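Local coordinates for cellulose-binding protein, X158 (Saccharophagus degradans, PDB 2X34), which holds a ubiquinone-8 in the pocket of its YceI-like domain and probably binds or carries polyisoprenoids during plant cell wall breakdown, at residues F30-G35 against V46-S51; V78-D83 against V100-D105; I113-N118 against N131-L136. All blocks are in the same frame, centred on the assembly; numbering follows the deposited sequence. Where two conformers were deposited one is given.

Interaction 1: residues F30-G35 against V46-S51; sequences FDVLSG and VIDLNS. With UQ8 (Ubiquinone-8), chain C.
The beta hairpin of strands 24-38 and 42-48 forms part of the wall of the ubiquinone-8 pocket, and Phe30 and Ile47 carry that wall across the pair. CG2 of Ile47 sits over one face of the Phe30 ring, 3.6 Å from its centroid and offset toward the rim, a CH-pi contact. That methyl is anti to the backbone N of Ile47, while the other branch (chi1 -54°) turns CD1 to within 3.7 Å of UQ8 C28. At the far end of the ring, CE1 meets Leu49 CD2 at 3.5 Å, and CZ lies 3.7 Å from UQ8 C25. Beyond the two segments, Phe16 and Leu14 of strand 3-20 also pack on Phe30. Were Phe30 replaced by an alanine, the Ile47 methyl would probably lose its aromatic face and a gap would open beside the prenyl chain.

The backbones run antiparallel. Ser34 and Val46 form a hydrogen-bonded pair, with Val46 N to Ser34 O at 2.8 Å, and Leu33 faces Ile47 in a non-hydrogen-bonded one. Where the strand pairing gives way to a turn, Ser51 takes over: its OG receives Val32 N at 2.9 Å and donates to Asp48 O at 2.7 Å, so one hydroxyl ties the turn both to itself and to the opposite chain. Asp48 O also accepts from Ser51 N. Asp31 N reaches Ser51 O almost straight (177°), though from above the carbonyl plane. The result is an antiparallel hairpin that turns Phe30 and Ile47 to the lipid, part of the elongated beta-barrel typical of YceI-like proteins.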
# COMPACT_ATOMS: atom_id res chain seq x y z
N PHE A 30 6.88 3.07 -3.04
CA PHE A 30 6.52 4.42 -2.61
C PHE A 30 7.44 4.73 -1.44
O PHE A 30 7.43 4.03 -0.43
CB PHE A 30 5.04 4.51 -2.21
CG PHE A 30 4.10 4.26 -3.36
CD1 PHE A 30 3.89 5.23 -4.32
CD2 PHE A 30 3.44 3.04 -3.49
CE1 PHE A 30 3.01 5.02 -5.38
CE2 PHE A 30 2.59 2.82 -4.55
CZ PHE A 30 2.37 3.79 -5.51
N ASP A 31 8.27 5.76 -1.62
CA ASP A 31 9.27 6.12 -0.62
C ASP A 31 8.69 6.86 0.59
O ASP A 31 9.37 7.00 1.62
CB ASP A 31 10.38 6.95 -1.27
CG ASP A 31 11.27 6.11 -2.18
OD1 ASP A 31 11.29 4.87 -2.01
OD2 ASP A 31 11.89 6.69 -3.09
N VAL A 32 7.45 7.35 0.50
CA VAL A 32 6.86 8.08 1.59
C VAL A 32 5.49 7.49 1.95
O VAL A 32 4.58 7.51 1.13
CB VAL A 32 6.71 9.57 1.26
CG1 VAL A 32 6.02 10.28 2.42
CG2 VAL A 32 8.02 10.23 0.92
N LEU A 33 5.39 6.97 3.17
CA LEU A 33 4.16 6.47 3.76
C LEU A 33 3.96 7.18 5.10
O LEU A 33 4.94 7.50 5.81
CB LEU A 33 4.23 4.95 4.06
CG LEU A 33 4.74 4.04 2.93
CD1 LEU A 33 5.09 2.59 3.42
CD2 LEU A 33 3.70 4.00 1.83
N SER A 34 2.70 7.37 5.47
CA SER A 34 2.40 7.86 6.80
C SER A 34 1.22 7.09 7.32
O SER A 34 0.58 6.33 6.59
CB SER A 34 2.10 9.36 6.77
OG SER A 34 0.86 9.60 6.13
N GLY A 35 0.95 7.25 8.59
CA GLY A 35 -0.28 6.69 9.12
C GLY A 35 -0.32 6.55 10.59
O GLY A 35 0.59 6.98 11.31
N VAL A 46 -1.44 6.01 4.66
CA VAL A 46 -1.53 7.01 3.61
C VAL A 46 -0.30 6.85 2.71
O VAL A 46 0.83 7.00 3.18
CB VAL A 46 -1.58 8.43 4.18
CG1 VAL A 46 -1.58 9.46 3.05
CG2 VAL A 46 -2.83 8.60 5.12
N ILE A 47 -0.53 6.56 1.43
CA ILE A 47 0.55 6.34 0.48
C ILE A 47 0.75 7.62 -0.37
O ILE A 47 -0.17 8.09 -1.03
CB ILE A 47 0.22 5.16 -0.43
CG1 ILE A 47 -0.13 3.91 0.42
CG2 ILE A 47 1.40 4.88 -1.39
CD1 ILE A 47 -1.09 2.98 -0.23
N ASP A 48 1.94 8.18 -0.33
CA ASP A 48 2.24 9.41 -1.07
C ASP A 48 2.58 9.00 -2.50
O ASP A 48 3.68 8.49 -2.77
CB ASP A 48 3.40 10.16 -0.42
CG ASP A 48 3.81 11.40 -1.19
OD1 ASP A 48 3.14 11.73 -2.20
OD2 ASP A 48 4.81 12.04 -0.76
N LEU A 49 1.62 9.21 -3.40
CA LEU A 49 1.76 8.77 -4.79
C LEU A 49 2.84 9.55 -5.54
O LEU A 49 3.45 9.02 -6.49
CB LEU A 49 0.44 8.80 -5.49
CG LEU A 49 -0.64 7.90 -4.85
CD1 LEU A 49 -1.96 8.13 -5.58
CD2 LEU A 49 -0.20 6.39 -4.89
N ASN A 50 3.14 10.77 -5.10
CA ASN A 50 4.28 11.52 -5.66
C ASN A 50 5.63 10.92 -5.31
O ASN A 50 6.60 11.27 -5.96
CB ASN A 50 4.25 12.99 -5.22
CG ASN A 50 3.21 13.79 -5.98
OD1 ASN A 50 3.18 13.78 -7.22
ND2 ASN A 50 2.34 14.48 -5.23
N SER A 51 5.68 10.01 -4.33
CA SER A 51 6.93 9.39 -3.91
C SER A 51 7.25 8.08 -4.64
O SER A 51 8.13 7.34 -4.23
CB SER A 51 6.92 9.14 -2.38
OG SER A 51 6.19 7.99 -2.00
C45 UQ8 C . -4.30 -4.81 11.43
C44 UQ8 C . -3.63 -3.59 11.96
C46 UQ8 C . -3.17 -3.67 13.40
C43 UQ8 C . -3.42 -2.48 11.22
C42 UQ8 C . -3.82 -2.26 9.77
C41 UQ8 C . -2.63 -1.56 9.08
C39 UQ8 C . -2.96 -1.26 7.64
C40 UQ8 C . -3.75 -0.01 7.40
C38 UQ8 C . -2.57 -2.09 6.66
C37 UQ8 C . -2.85 -1.86 5.18
C36 UQ8 C . -3.78 -2.98 4.70
C34 UQ8 C . -4.00 -3.04 3.20
C35 UQ8 C . -4.83 -4.18 2.68
C33 UQ8 C . -3.46 -2.13 2.36
C32 UQ8 C . -3.69 -2.15 0.84
C31 UQ8 C . -2.38 -1.82 0.11
C29 UQ8 C . -2.62 -1.45 -1.34
C30 UQ8 C . -3.29 -2.43 -2.28
C28 UQ8 C . -2.20 -0.24 -1.76
C27 UQ8 C . -2.35 0.27 -3.20
C26 UQ8 C . -0.91 0.37 -3.73
C24 UQ8 C . -0.80 0.99 -5.12
C25 UQ8 C . -1.05 2.45 -5.33
C23 UQ8 C . -0.46 0.17 -6.12
C22 UQ8 C . -0.27 0.52 -7.58
C21 UQ8 C . -1.52 0.09 -8.39
C19 UQ8 C . -1.32 -0.03 -9.89
C20 UQ8 C . -2.47 -0.59 -10.69
C18 UQ8 C . -0.17 0.31 -10.51
C17 UQ8 C . 0.03 0.19 -12.04
C16 UQ8 C . 1.50 -0.17 -12.25
C14 UQ8 C . 2.01 -0.41 -13.67
C15 UQ8 C . 1.51 -1.59 -14.47
C13 UQ8 C . 2.95 0.44 -14.16
C12 UQ8 C . 3.58 0.33 -15.56
C11 UQ8 C . 5.09 0.64 -15.50
C9 UQ8 C . 5.68 0.42 -16.88
C10 UQ8 C . 6.00 -1.01 -17.27
C8 UQ8 C . 5.89 1.50 -17.66
C7 UQ8 C . 6.46 1.53 -19.07
C6 UQ8 C . 7.67 2.42 -19.11
C1 UQ8 C . 7.64 3.91 -19.18
C1M UQ8 C . 6.37 4.73 -19.28
C2 UQ8 C . 8.93 4.65 -19.18
O2 UQ8 C . 8.95 5.88 -19.25
C3 UQ8 C . 10.24 3.95 -19.13
O3 UQ8 C . 11.41 4.69 -19.11
C3M UQ8 C . 11.76 5.67 -20.09
C4 UQ8 C . 10.23 2.47 -19.05
O4 UQ8 C . 11.38 1.73 -18.94
C4M UQ8 C . 12.49 1.94 -19.82
C5 UQ8 C . 8.97 1.74 -19.04
O5 UQ8 C . 9.03 0.53 -18.92

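Interaction 2: residues V78-D83 against V100-D105; sequences VTVPVD and VSATLD. With UQ8 (Ubiquinone-8), chain C.
Strands 78-81 and 100-105 run antiparallel, their axes 4.7 Å apart at closest and 158° between their directions. Thr79 and Thr103 form the hydrogen-bonded pair, with Thr79 N to Thr103 O and Thr103 N to Thr79 O both 2.9 Å. Val78 and Leu104 make the adjoining non-hydrogen-bonded pair, and there Val78 CA lies 3.1 Å from Thr103 O, a CA-H...O contact.

Val78 and Leu104 share the face turned to the ubiquinone-8 tail. CG2 of Val78 meets CD1 of Leu104 at 3.6 Å, while CG1 of Val78, trans to the amide nitrogen (chi1 -177°), comes 3.6 Å from UQ8 C33. CD1 of Leu104 packs on the valine, and CD2 comes closer to the tail, 3.7 Å from UQ8 C27. Val80 also uses both branches, CG1 against Val100 CG1 and CG2 against Ala102 CB at 3.5 Å; the second methyl touches UQ8 C40 as well. The small Ala102 side chain thus sits between Val78 and Val80, close to the branch methyl C35 of the tail. Farther along, Val82 CG2 meets UQ8 C44.

In the sheet, strand 42-48 pairs with the other edge of strand 75-81, and strand 109-121 with the other edge of strand 95-106, while Asp83 caps the start of helix 84-88.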
# COMPACT_ATOMS: atom_id res chain seq x y z
N VAL A 78 -5.62 3.95 2.85
CA VAL A 78 -6.21 2.67 3.21
C VAL A 78 -6.70 2.81 4.64
O VAL A 78 -5.95 3.26 5.48
CB VAL A 78 -5.21 1.51 3.17
CG1 VAL A 78 -5.93 0.17 3.50
CG2 VAL A 78 -4.54 1.43 1.80
N THR A 79 -7.93 2.38 4.89
CA THR A 79 -8.52 2.45 6.22
C THR A 79 -9.04 1.08 6.60
O THR A 79 -9.65 0.38 5.79
CB THR A 79 -9.69 3.44 6.27
OG1 THR A 79 -10.69 3.03 5.33
CG2 THR A 79 -9.21 4.85 5.93
N VAL A 80 -8.78 0.69 7.85
CA VAL A 80 -9.04 -0.67 8.32
C VAL A 80 -9.47 -0.58 9.76
O VAL A 80 -8.71 -0.04 10.58
CB VAL A 80 -7.75 -1.52 8.30
CG1 VAL A 80 -8.03 -2.94 8.75
CG2 VAL A 80 -7.05 -1.49 6.91
N PRO A 81 -10.67 -1.08 10.10
CA PRO A 81 -11.05 -1.12 11.52
C PRO A 81 -10.24 -2.17 12.20
O PRO A 81 -10.00 -3.24 11.63
CB PRO A 81 -12.52 -1.55 11.49
CG PRO A 81 -12.66 -2.31 10.22
CD PRO A 81 -11.69 -1.71 9.24
N VAL A 82 -9.82 -1.89 13.43
CA VAL A 82 -8.93 -2.78 14.16
C VAL A 82 -9.49 -2.99 15.57
O VAL A 82 -10.10 -2.07 16.12
CB VAL A 82 -7.52 -2.12 14.17
CG1 VAL A 82 -6.67 -2.64 15.28
CG2 VAL A 82 -6.86 -2.32 12.78
N ASP A 83 -9.30 -4.19 16.12
CA ASP A 83 -9.62 -4.49 17.52
C ASP A 83 -8.38 -4.18 18.38
O ASP A 83 -7.44 -4.96 18.41
CB ASP A 83 -10.05 -5.95 17.65
CG ASP A 83 -10.42 -6.35 19.06
OD1 ASP A 83 -10.08 -5.66 20.04
OD2 ASP A 83 -11.05 -7.42 19.20
N VAL A 100 -9.51 -8.79 6.99
CA VAL A 100 -9.93 -7.39 6.88
C VAL A 100 -10.68 -7.13 5.59
O VAL A 100 -10.42 -7.76 4.56
CB VAL A 100 -8.74 -6.40 6.94
CG1 VAL A 100 -7.93 -6.57 8.23
CG2 VAL A 100 -7.87 -6.54 5.72
N SER A 101 -11.65 -6.21 5.67
CA SER A 101 -12.23 -5.55 4.53
C SER A 101 -11.65 -4.15 4.58
O SER A 101 -12.22 -3.25 5.22
CB SER A 101 -13.76 -5.54 4.64
OG SER A 101 -14.30 -6.83 4.40
N ALA A 102 -10.48 -3.96 3.99
CA ALA A 102 -9.80 -2.66 4.02
C ALA A 102 -10.32 -1.76 2.88
O ALA A 102 -10.45 -2.23 1.73
CB ALA A 102 -8.25 -2.88 3.92
N THR A 103 -10.63 -0.49 3.16
CA THR A 103 -11.00 0.43 2.08
C THR A 103 -9.75 1.08 1.51
O THR A 103 -8.91 1.59 2.24
CB THR A 103 -12.10 1.48 2.46
OG1 THR A 103 -11.56 2.46 3.37
CG2 THR A 103 -13.28 0.80 3.11
N LEU A 104 -9.62 1.02 0.18
CA LEU A 104 -8.52 1.65 -0.53
C LEU A 104 -9.12 2.76 -1.34
O LEU A 104 -9.95 2.53 -2.23
CB LEU A 104 -7.78 0.66 -1.44
CG LEU A 104 -6.71 1.26 -2.38
CD1 LEU A 104 -5.61 2.02 -1.62
CD2 LEU A 104 -6.09 0.16 -3.25
N ASP A 105 -8.74 3.97 -1.01
CA ASP A 105 -9.13 5.12 -1.80
C ASP A 105 -7.98 5.46 -2.73
O ASP A 105 -7.00 6.09 -2.31
CB ASP A 105 -9.49 6.28 -0.86
CG ASP A 105 -9.79 7.60 -1.59
OD1 ASP A 105 -10.01 7.64 -2.82
OD2 ASP A 105 -9.79 8.63 -0.89
C45 UQ8 C . -4.30 -4.81 11.43
C44 UQ8 C . -3.63 -3.59 11.96
C46 UQ8 C . -3.17 -3.67 13.40
C43 UQ8 C . -3.42 -2.48 11.22
C42 UQ8 C . -3.82 -2.26 9.77
C41 UQ8 C . -2.63 -1.56 9.08
C39 UQ8 C . -2.96 -1.26 7.64
C40 UQ8 C . -3.75 -0.01 7.40
C38 UQ8 C . -2.57 -2.09 6.66
C37 UQ8 C . -2.85 -1.86 5.18
C36 UQ8 C . -3.78 -2.98 4.70
C34 UQ8 C . -4.00 -3.04 3.20
C35 UQ8 C . -4.83 -4.18 2.68
C33 UQ8 C . -3.46 -2.13 2.36
C32 UQ8 C . -3.69 -2.15 0.84
C31 UQ8 C . -2.38 -1.82 0.11
C29 UQ8 C . -2.62 -1.45 -1.34
C30 UQ8 C . -3.29 -2.43 -2.28
C28 UQ8 C . -2.20 -0.24 -1.76
C27 UQ8 C . -2.35 0.27 -3.20
C26 UQ8 C . -0.91 0.37 -3.73
C24 UQ8 C . -0.80 0.99 -5.12
C25 UQ8 C . -1.05 2.45 -5.33
C23 UQ8 C . -0.46 0.17 -6.12
C22 UQ8 C . -0.27 0.52 -7.58
C21 UQ8 C . -1.52 0.09 -8.39
C19 UQ8 C . -1.32 -0.03 -9.89
C20 UQ8 C . -2.47 -0.59 -10.69
C18 UQ8 C . -0.17 0.31 -10.51
C17 UQ8 C . 0.03 0.19 -12.04
C16 UQ8 C . 1.50 -0.17 -12.25
C14 UQ8 C . 2.01 -0.41 -13.67
C15 UQ8 C . 1.51 -1.59 -14.47
C13 UQ8 C . 2.95 0.44 -14.16
C12 UQ8 C . 3.58 0.33 -15.56
C11 UQ8 C . 5.09 0.64 -15.50
C9 UQ8 C . 5.68 0.42 -16.88
C10 UQ8 C . 6.00 -1.01 -17.27
C8 UQ8 C . 5.89 1.50 -17.66
C7 UQ8 C . 6.46 1.53 -19.07
C6 UQ8 C . 7.67 2.42 -19.11
C1 UQ8 C . 7.64 3.91 -19.18
C1M UQ8 C . 6.37 4.73 -19.28
C2 UQ8 C . 8.93 4.65 -19.18
O2 UQ8 C . 8.95 5.88 -19.25
C3 UQ8 C . 10.24 3.95 -19.13
O3 UQ8 C . 11.41 4.69 -19.11
C3M UQ8 C . 11.76 5.67 -20.09
C4 UQ8 C . 10.23 2.47 -19.05
O4 UQ8 C . 11.38 1.73 -18.94
C4M UQ8 C . 12.49 1.94 -19.82
C5 UQ8 C . 8.97 1.74 -19.04
O5 UQ8 C . 9.03 0.53 -18.92

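Interaction 3: residues I113-N118 against N131-L136; sequences IDTQLN and NQSPLL. With UQ8 (Ubiquinone-8), chain C.
Segments 113-118 and 131-136 run antiparallel, with Leu117 and Asn131 a non-hydrogen-bonded pair 4.7 Å apart between CA atoms, but the CA atoms of Thr115 and Leu135 are 7.5 Å apart. They belong to the beta hairpin of strands 109-121 and 126-138, the second of which leaves the strand at Gln132-Pro134 before resuming. Gln132 N still donates to Gln116 O at 3.0 Å. Past that bond a water bridges the widened part, donating to Gln116 O, accepting from Ser133 N and hydrogen-bonding with Thr115 OG1.

On the pocket side, the Leu135 side chain crosses those of Ile113 and Thr115 at about a right angle. Its CD1 touches Ile113 CG2 and Thr115 OG1, each at 3.7 Å. Ile113 points its other branch at the ubiquinone-8 tail, CD1 lying 3.6 Å from UQ8 C30, and Leu117 CD1 approaches UQ8 C45. Thr115 swings its hydroxyl opposite its own N (chi1 -169°), toward the water, and CG2 is left to meet UQ8 C35, so this one side chain serves both the polar bridge and the apolar lining.

Asn131 ND2 donates to Ser133 O, which probably helps hold the loop, and is bonded also to Asp167 of strand 163-173. On the outer side, away from the tail, Gln116 and Gln132 lie alongside each other, their amide planes 65° apart; Gln116 NE2 is held by Asp99. Asn118 ND2, which Asp95 also engages, donates to Gln132 OE1 at 3.3 Å, tilted 32° from the plane of that carbonyl.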
# COMPACT_ATOMS: atom_id res chain seq x y z
N ILE A 113 -10.59 -4.01 -0.26
CA ILE A 113 -9.65 -5.12 -0.38
C ILE A 113 -9.94 -6.11 0.74
O ILE A 113 -9.71 -5.82 1.93
CB ILE A 113 -8.20 -4.62 -0.28
CG1 ILE A 113 -7.92 -3.61 -1.39
CG2 ILE A 113 -7.18 -5.78 -0.33
CD1 ILE A 113 -6.68 -2.88 -1.16
N ASP A 114 -10.45 -7.28 0.36
CA ASP A 114 -10.72 -8.36 1.30
C ASP A 114 -9.51 -9.25 1.32
O ASP A 114 -9.23 -9.94 0.32
CB ASP A 114 -11.93 -9.19 0.87
CG ASP A 114 -13.21 -8.43 1.00
OD1 ASP A 114 -13.54 -7.99 2.12
OD2 ASP A 114 -13.89 -8.24 -0.04
N THR A 115 -8.76 -9.22 2.41
CA THR A 115 -7.52 -9.95 2.45
C THR A 115 -7.24 -10.30 3.90
O THR A 115 -8.01 -9.91 4.78
CB THR A 115 -6.39 -9.11 1.82
OG1 THR A 115 -5.21 -9.92 1.63
CG2 THR A 115 -6.05 -7.87 2.67
N GLN A 116 -6.13 -11.00 4.13
CA GLN A 116 -5.69 -11.37 5.46
C GLN A 116 -4.34 -10.68 5.77
O GLN A 116 -3.41 -10.73 4.96
CB GLN A 116 -5.54 -12.88 5.49
CG GLN A 116 -5.41 -13.49 6.87
CD GLN A 116 -5.59 -15.00 6.81
OE1 GLN A 116 -4.74 -15.70 6.27
NE2 GLN A 116 -6.72 -15.50 7.35
N LEU A 117 -4.26 -10.10 6.95
CA LEU A 117 -3.05 -9.48 7.44
C LEU A 117 -2.42 -10.34 8.53
O LEU A 117 -3.12 -11.08 9.24
CB LEU A 117 -3.36 -8.08 7.99
CG LEU A 117 -4.07 -7.13 7.04
CD1 LEU A 117 -4.18 -5.74 7.72
CD2 LEU A 117 -3.32 -7.06 5.70
N ASN A 118 -1.10 -10.26 8.64
CA ASN A 118 -0.37 -10.84 9.73
C ASN A 118 -0.00 -9.67 10.62
O ASN A 118 0.52 -8.65 10.13
CB ASN A 118 0.88 -11.53 9.25
CG ASN A 118 1.62 -12.23 10.38
OD1 ASN A 118 2.35 -11.60 11.13
ND2 ASN A 118 1.38 -13.55 10.52
N ASN A 131 0.98 -8.04 4.66
CA ASN A 131 0.01 -8.88 3.96
C ASN A 131 0.42 -10.33 4.16
O ASN A 131 1.57 -10.69 3.93
CB ASN A 131 -0.12 -8.53 2.47
CG ASN A 131 1.21 -8.51 1.73
OD1 ASN A 131 2.12 -7.73 2.07
ND2 ASN A 131 1.34 -9.35 0.72
N GLN A 132 -0.51 -11.17 4.61
CA GLN A 132 -0.21 -12.57 4.93
C GLN A 132 0.02 -13.35 3.64
O GLN A 132 0.89 -14.21 3.56
CB GLN A 132 -1.33 -13.23 5.76
CG GLN A 132 -1.20 -14.78 5.94
CD GLN A 132 0.01 -15.21 6.76
OE1 GLN A 132 0.61 -14.41 7.45
NE2 GLN A 132 0.36 -16.49 6.68
N SER A 133 -0.77 -13.03 2.63
CA SER A 133 -0.80 -13.74 1.36
C SER A 133 -0.44 -12.81 0.25
O SER A 133 -0.61 -11.59 0.37
CB SER A 133 -2.19 -14.32 1.10
OG SER A 133 -3.18 -13.68 1.89
N PRO A 134 0.01 -13.37 -0.87
CA PRO A 134 0.19 -12.48 -2.01
C PRO A 134 -1.13 -11.77 -2.29
O PRO A 134 -2.21 -12.34 -2.09
CB PRO A 134 0.61 -13.42 -3.13
CG PRO A 134 1.21 -14.63 -2.38
CD PRO A 134 0.30 -14.77 -1.22
N LEU A 135 -1.01 -10.50 -2.66
CA LEU A 135 -2.11 -9.57 -2.80
C LEU A 135 -1.99 -8.98 -4.21
O LEU A 135 -0.91 -8.53 -4.59
CB LEU A 135 -1.97 -8.45 -1.76
CG LEU A 135 -3.01 -7.33 -1.66
CD1 LEU A 135 -4.40 -7.93 -1.44
CD2 LEU A 135 -2.64 -6.35 -0.53
N LEU A 136 -3.06 -9.06 -4.98
CA LEU A 136 -3.10 -8.49 -6.34
C LEU A 136 -4.10 -7.32 -6.42
O LEU A 136 -5.20 -7.38 -5.87
CB LEU A 136 -3.52 -9.56 -7.35
CG LEU A 136 -2.66 -10.83 -7.46
CD1 LEU A 136 -3.35 -11.84 -8.37
CD2 LEU A 136 -1.26 -10.55 -7.95
C45 UQ8 C . -4.30 -4.81 11.43
C44 UQ8 C . -3.63 -3.59 11.96
C46 UQ8 C . -3.17 -3.67 13.40
C43 UQ8 C . -3.42 -2.48 11.22
C42 UQ8 C . -3.82 -2.26 9.77
C41 UQ8 C . -2.63 -1.56 9.08
C39 UQ8 C . -2.96 -1.26 7.64
C40 UQ8 C . -3.75 -0.01 7.40
C38 UQ8 C . -2.57 -2.09 6.66
C37 UQ8 C . -2.85 -1.86 5.18
C36 UQ8 C . -3.78 -2.98 4.70
C34 UQ8 C . -4.00 -3.04 3.20
C35 UQ8 C . -4.83 -4.18 2.68
C33 UQ8 C . -3.46 -2.13 2.36
C32 UQ8 C . -3.69 -2.15 0.84
C31 UQ8 C . -2.38 -1.82 0.11
C29 UQ8 C . -2.62 -1.45 -1.34
C30 UQ8 C . -3.29 -2.43 -2.28
C28 UQ8 C . -2.20 -0.24 -1.76
C27 UQ8 C . -2.35 0.27 -3.20
C26 UQ8 C . -0.91 0.37 -3.73
C24 UQ8 C . -0.80 0.99 -5.12
C25 UQ8 C . -1.05 2.45 -5.33
C23 UQ8 C . -0.46 0.17 -6.12
C22 UQ8 C . -0.27 0.52 -7.58
C21 UQ8 C . -1.52 0.09 -8.39
C19 UQ8 C . -1.32 -0.03 -9.89
C20 UQ8 C . -2.47 -0.59 -10.69
C18 UQ8 C . -0.17 0.31 -10.51
C17 UQ8 C . 0.03 0.19 -12.04
C16 UQ8 C . 1.50 -0.17 -12.25
C14 UQ8 C . 2.01 -0.41 -13.67
C15 UQ8 C . 1.51 -1.59 -14.47
C13 UQ8 C . 2.95 0.44 -14.16
C12 UQ8 C . 3.58 0.33 -15.56
C11 UQ8 C . 5.09 0.64 -15.50
C9 UQ8 C . 5.68 0.42 -16.88
C10 UQ8 C . 6.00 -1.01 -17.27
C8 UQ8 C . 5.89 1.50 -17.66
C7 UQ8 C . 6.46 1.53 -19.07
C6 UQ8 C . 7.67 2.42 -19.11
C1 UQ8 C . 7.64 3.91 -19.18
C1M UQ8 C . 6.37 4.73 -19.28
C2 UQ8 C . 8.93 4.65 -19.18
O2 UQ8 C . 8.95 5.88 -19.25
C3 UQ8 C . 10.24 3.95 -19.13
O3 UQ8 C . 11.41 4.69 -19.11
C3M UQ8 C . 11.76 5.67 -20.09
C4 UQ8 C . 10.23 2.47 -19.05
O4 UQ8 C . 11.38 1.73 -18.94
C4M UQ8 C . 12.49 1.94 -19.82
C5 UQ8 C . 8.97 1.74 -19.04
O5 UQ8 C . 9.03 0.53 -18.92
O HOH W 1 -2.61 -10.72 2.12

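Overall arrangement
The three contacts follow one another along the chain, each closing before the next opens, and all lie in the same curled antiparallel sheet of the YceI-like domain. Interactions 1 and 2 have centres about 17 Å apart and are joined through the neighbouring strands 42-48 and 75-81. Interactions 2 and 3, about 12 Å apart, touch directly, because strands 95-106 and 109-121 pair: Ala102 meets Ile113, and Ser101 meets Asp114. Interactions 1 and 3 stand farthest apart, about 19 Å between centres. Each reaches the same ubiquinone-8, so successive strand pairs supply apolar patches around one long prenyl tail, consistent with a polyisoprenoid-binding role.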